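Local coordinates for extracellular protein 11-1 (PDB 6ZUS), which is a secreted avirulence effector of a fungal plant pathogen, from a structurally conserved family, that binds zinc ions and is probably recognised by plant resistance proteins, at residues R18-G21 and G22-C25; S33-Q36 and Q37-W41. All coordinates share one frame; numbering follows the deposited sequence.

Contact 1: R18-G21 and G22-C25; sequences RIPG and GDNC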
loop_
_atom_site.group_PDB
_atom_site.type_symbol
_atom_site.label_atom_id
_atom_site.label_comp_id
_atom_site.label_asym_id
_atom_site.label_seq_id
_atom_site.Cartn_x
_atom_site.Cartn_y
_atom_site.Cartn_z
ATOM N N ARG A 18 17.293 -8.219 3.044
ATOM C CA ARG A 18 18.058 -9.496 3.050
ATOM C C ARG A 18 18.408 -9.825 4.501
ATOM O O ARG A 18 18.669 -8.887 5.291
ATOM C CB ARG A 18 19.338 -9.438 2.199
ATOM C CG ARG A 18 19.211 -8.774 0.833
ATOM C CD ARG A 18 18.324 -9.465 -0.179
ATOM N NE ARG A 18 18.364 -8.712 -1.435
ATOM C CZ ARG A 18 17.308 -8.437 -2.220
ATOM N NH1 ARG A 18 16.099 -8.865 -1.908
ATOM N NH2 ARG A 18 17.475 -7.717 -3.322
ATOM N N ILE A 19 18.441 -11.118 4.820
ATOM C CA ILE A 19 18.818 -11.623 6.159
ATOM C C ILE A 19 19.822 -12.749 5.972
ATOM O O ILE A 19 19.922 -13.347 4.892
ATOM C CB ILE A 19 17.571 -12.070 6.953
ATOM C CG1 ILE A 19 16.954 -13.329 6.334
ATOM C CG2 ILE A 19 16.545 -10.915 7.086
ATOM C CD1 ILE A 19 15.910 -13.988 7.196
ATOM N N PRO A 20 20.588 -13.084 7.029
ATOM C CA PRO A 20 21.515 -14.222 6.962
ATOM C C PRO A 20 20.765 -15.508 6.571
ATOM O O PRO A 20 19.617 -15.711 7.066
ATOM C CB PRO A 20 22.038 -14.296 8.399
ATOM C CG PRO A 20 21.949 -12.903 8.908
ATOM C CD PRO A 20 20.662 -12.363 8.309
ATOM N N GLY A 21 21.362 -16.323 5.691
ATOM C CA GLY A 21 20.722 -17.566 5.194
ATOM C C GLY A 21 20.338 -18.549 6.308
ATOM O O GLY A 21 19.451 -19.371 6.074
ATOM N N GLY A 22 21.005 -18.512 7.462
ATOM C CA GLY A 22 20.684 -19.397 8.593
ATOM C C GLY A 22 19.462 -18.900 9.367
ATOM O O GLY A 22 18.953 -19.627 10.248
ATOM N N ASP A 23 19.006 -17.671 9.109
ATOM C CA ASP A 23 17.846 -17.098 9.830
ATOM C C ASP A 23 16.549 -17.321 9.028
ATOM O O ASP A 23 16.605 -17.689 7.815
ATOM C CB ASP A 23 18.091 -15.614 10.095
ATOM C CG ASP A 23 19.151 -15.286 11.146
ATOM O OD1 ASP A 23 19.784 -16.237 11.657
ATOM O OD2 ASP A 23 19.238 -14.118 11.521
ATOM N N ASN A 24 15.431 -16.979 9.658
ATOM C CA ASN A 24 14.079 -17.021 9.041
ATOM C C ASN A 24 13.468 -15.619 9.042
ATOM O O ASN A 24 13.704 -14.835 9.977
ATOM C CB ASN A 24 13.185 -18.044 9.745
ATOM C CG ASN A 24 13.736 -19.466 9.718
ATOM O OD1 ASN A 24 13.487 -20.227 10.655
ATOM N ND2 ASN A 24 14.516 -19.816 8.713
ATOM N N CYS A 25 12.617 -15.315 8.060
ATOM C CA CYS A 25 12.026 -13.944 7.937
ATOM C C CYS A 25 11.128 -13.658 9.129
ATOM O O CYS A 25 11.037 -12.494 9.519
ATOM C CB CYS A 25 11.277 -13.740 6.623
ATOM S SG CYS A 25 12.454 -13.830 5.234
#
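I19 and D23 meet across a tight turn in which P20, G21, G22 and D23 form a type I beta turn. The closing bond runs from D23 N to P20 O, 2.9 Å long and fairly straight at 156°. P20 enters the turn still in an extended backbone conformation (psi 138°), and G21 and G22 take the two corner positions, rounding the bend without side chains. The carboxylate of D23 crosses the proline ring obliquely, with D23 OD2 3.9 Å from P20 CD; the same oxygen accepts a hydrogen bond from Y28 OH, which holds the carboxylate in place. I19 points inward. Its CG1 branch sits between the backbone N and the carbonyl carbon (chi1 69°), and the extended chi2 carries CD1 across to the returning chain. There I19 CD1 lies 3.5 Å from N24 C and 4.0 Å from D23 CB. I19 CD1 is also 4.0 Å from C25 SG, an apolar contact beside the C25-C74 disulfide, and I19 packs on C74 as well. The turn leads out of strand 6-20, where I19 is hydrogen-bonded through its backbone to K72 of strand 71-86, and carries the chain toward helix 31-40, with N24 and C25 touching strand 57-64.

Contact 2: S33-Q36 and Q37-W41; sequences SLYQ and QFNLW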
loop_
_atom_site.group_PDB
_atom_site.type_symbol
_atom_site.label_atom_id
_atom_site.label_comp_id
_atom_site.label_asym_id
_atom_site.label_seq_id
_atom_site.Cartn_x
_atom_site.Cartn_y
_atom_site.Cartn_z
ATOM N N SER A 33 3.642 -6.323 14.041
ATOM C CA SER A 33 4.485 -5.209 13.544
ATOM C C SER A 33 3.881 -4.674 12.237
ATOM O O SER A 33 3.863 -3.443 12.072
ATOM C CB SER A 33 5.924 -5.657 13.327
ATOM O OG SER A 33 6.023 -6.608 12.238
ATOM N N LEU A 34 3.387 -5.559 11.382
ATOM C CA LEU A 34 2.837 -5.152 10.054
ATOM C C LEU A 34 1.475 -4.481 10.268
ATOM O O LEU A 34 1.196 -3.446 9.655
ATOM C CB LEU A 34 2.772 -6.353 9.121
ATOM C CG LEU A 34 4.149 -6.838 8.652
ATOM C CD1 LEU A 34 4.115 -8.224 8.048
ATOM C CD2 LEU A 34 4.755 -5.829 7.712
ATOM N N TYR A 35 0.666 -4.997 11.194
ATOM C CA TYR A 35 -0.628 -4.342 11.541
ATOM C C TYR A 35 -0.321 -2.931 12.075
ATOM O O TYR A 35 -1.044 -1.954 11.717
ATOM C CB TYR A 35 -1.495 -5.275 12.409
ATOM C CG TYR A 35 -2.935 -5.255 11.952
ATOM C CD1 TYR A 35 -3.718 -4.110 12.200
ATOM C CD2 TYR A 35 -3.501 -6.275 11.208
ATOM C CE1 TYR A 35 -5.045 -3.997 11.794
ATOM C CE2 TYR A 35 -4.825 -6.161 10.760
ATOM C CZ TYR A 35 -5.608 -5.030 11.060
ATOM O OH TYR A 35 -6.912 -4.854 10.627
ATOM N N GLN A 36 0.768 -2.726 12.822
ATOM C CA GLN A 36 1.095 -1.385 13.350
ATOM C C GLN A 36 1.487 -0.481 12.182
ATOM O O GLN A 36 1.229 0.723 12.257
ATOM C CB GLN A 36 2.265 -1.324 14.337
ATOM C CG GLN A 36 2.044 -2.025 15.667
ATOM C CD GLN A 36 3.276 -1.947 16.541
ATOM O OE1 GLN A 36 4.274 -2.649 16.320
ATOM N NE2 GLN A 36 3.215 -1.088 17.554
ATOM N N GLN A 37 2.157 -1.020 11.178
ATOM C CA GLN A 37 2.468 -0.194 9.966
ATOM C C GLN A 37 1.150 0.243 9.328
ATOM O O GLN A 37 1.009 1.438 9.004
ATOM C CB GLN A 37 3.395 -0.952 9.007
ATOM C CG GLN A 37 4.831 -0.964 9.554
ATOM C CD GLN A 37 5.553 0.362 9.566
ATOM O OE1 GLN A 37 5.154 1.353 8.964
ATOM N NE2 GLN A 37 6.732 0.375 10.160
ATOM N N PHE A 38 0.198 -0.676 9.168
ATOM C CA PHE A 38 -1.131 -0.323 8.619
ATOM C C PHE A 38 -1.758 0.815 9.450
ATOM O O PHE A 38 -2.315 1.779 8.899
ATOM C CB PHE A 38 -2.045 -1.535 8.531
ATOM C CG PHE A 38 -3.471 -1.165 8.251
ATOM C CD1 PHE A 38 -3.877 -0.840 6.965
ATOM C CD2 PHE A 38 -4.396 -1.085 9.289
ATOM C CE1 PHE A 38 -5.179 -0.471 6.712
ATOM C CE2 PHE A 38 -5.707 -0.732 9.034
ATOM C CZ PHE A 38 -6.087 -0.396 7.755
ATOM N N ASN A 39 -1.687 0.730 10.767
ATOM C CA ASN A 39 -2.262 1.764 11.673
ATOM C C ASN A 39 -1.633 3.140 11.410
ATOM O O ASN A 39 -2.300 4.126 11.668
ATOM C CB ASN A 39 -2.133 1.343 13.137
ATOM C CG ASN A 39 -3.046 0.174 13.472
ATOM O OD1 ASN A 39 -3.988 -0.145 12.730
ATOM N ND2 ASN A 39 -2.768 -0.461 14.601
ATOM N N LEU A 40 -0.397 3.231 10.867
ATOM C CA LEU A 40 0.241 4.542 10.566
ATOM C C LEU A 40 -0.209 5.131 9.229
ATOM O O LEU A 40 0.091 6.311 8.968
ATOM C CB LEU A 40 1.747 4.335 10.539
ATOM C CG LEU A 40 2.362 4.024 11.901
ATOM C CD1 LEU A 40 3.836 3.653 11.740
ATOM C CD2 LEU A 40 2.185 5.230 12.833
ATOM N N TRP A 41 -0.838 4.349 8.354
ATOM C CA TRP A 41 -1.354 4.905 7.078
ATOM C C TRP A 41 -2.273 6.090 7.384
ATOM O O TRP A 41 -3.049 6.015 8.367
ATOM C CB TRP A 41 -2.105 3.883 6.215
ATOM C CG TRP A 41 -1.325 2.691 5.774
ATOM C CD1 TRP A 41 -0.043 2.343 6.081
ATOM C CD2 TRP A 41 -1.854 1.651 4.937
ATOM N NE1 TRP A 41 0.272 1.164 5.458
ATOM C CE2 TRP A 41 -0.826 0.708 4.761
ATOM C CE3 TRP A 41 -3.102 1.433 4.320
ATOM C CZ2 TRP A 41 -1.032 -0.455 3.996
ATOM C CZ3 TRP A 41 -3.277 0.319 3.530
ATOM C CH2 TRP A 41 -2.252 -0.617 3.371
#
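Y35 and F38, one turn apart on helix 31-40, form an offset edge-to-face pair: the edge of F38 is turned toward the face of Y35, with ring centroids 5.6 Å apart and planes at 69°. The closest ring atoms are Y35 CE1 and F38 CD2, 3.9 Å apart. F38 reaches this place because its CG stands anti to the backbone N (chi1 168°), which points the side chain the same way as that of Y35, so that the F38 ring meets the Y35 face edge-on. This is the tightly packed side. Phenylalanine suits it, being wholly apolar and packed on V78 and A80 of strand 71-86, whereas tyrosine adds a hydroxyl that is hydrogen-bonded to A56 N. W41, just past the helix, offers one ring face to F38 CD1, 3.5 Å above its plane. N39 lies at the border, its OD1 4.0 Å from Y35 CD1 at the ring edge, with the amide steeply inclined to the ring. The outward side is looser. Q36 extends into solvent, a suitable place for a polar chain, and L40 N makes a weak 3.3 Å bond to Q36 O. The preceding i to i+4 bonds are shorter: F38 N reaches L34 O at 3.0 Å, and N39 N reaches Y35 O at 2.9 Å. Such a division is that of an amphipathic helix laid against an antiparallel beta sheet, its apolar face turned to the strands.

Contact 1 closes before contact 2 opens along the chain, so the two stand in series: the turn at 18-25 leaves strand 6-20, and helix 31-40 holds contact 2. Their centres lie about 23 Å apart and their nearest atoms about 8 Å, without touching. Both pack on strands 71-86 and 57-64 of the four-stranded antiparallel sheet, contact 1 far out from the centre of the chain and contact 2 nearer to it. The side chain of L34 is about 4 Å from a bound zinc ion and that of I19 about 9 Å from one. The loop of contact 1 thus carries the chain from strand 6-20 to a helix that packs on strands 6-20, 57-64 and 71-86 of the same sheet.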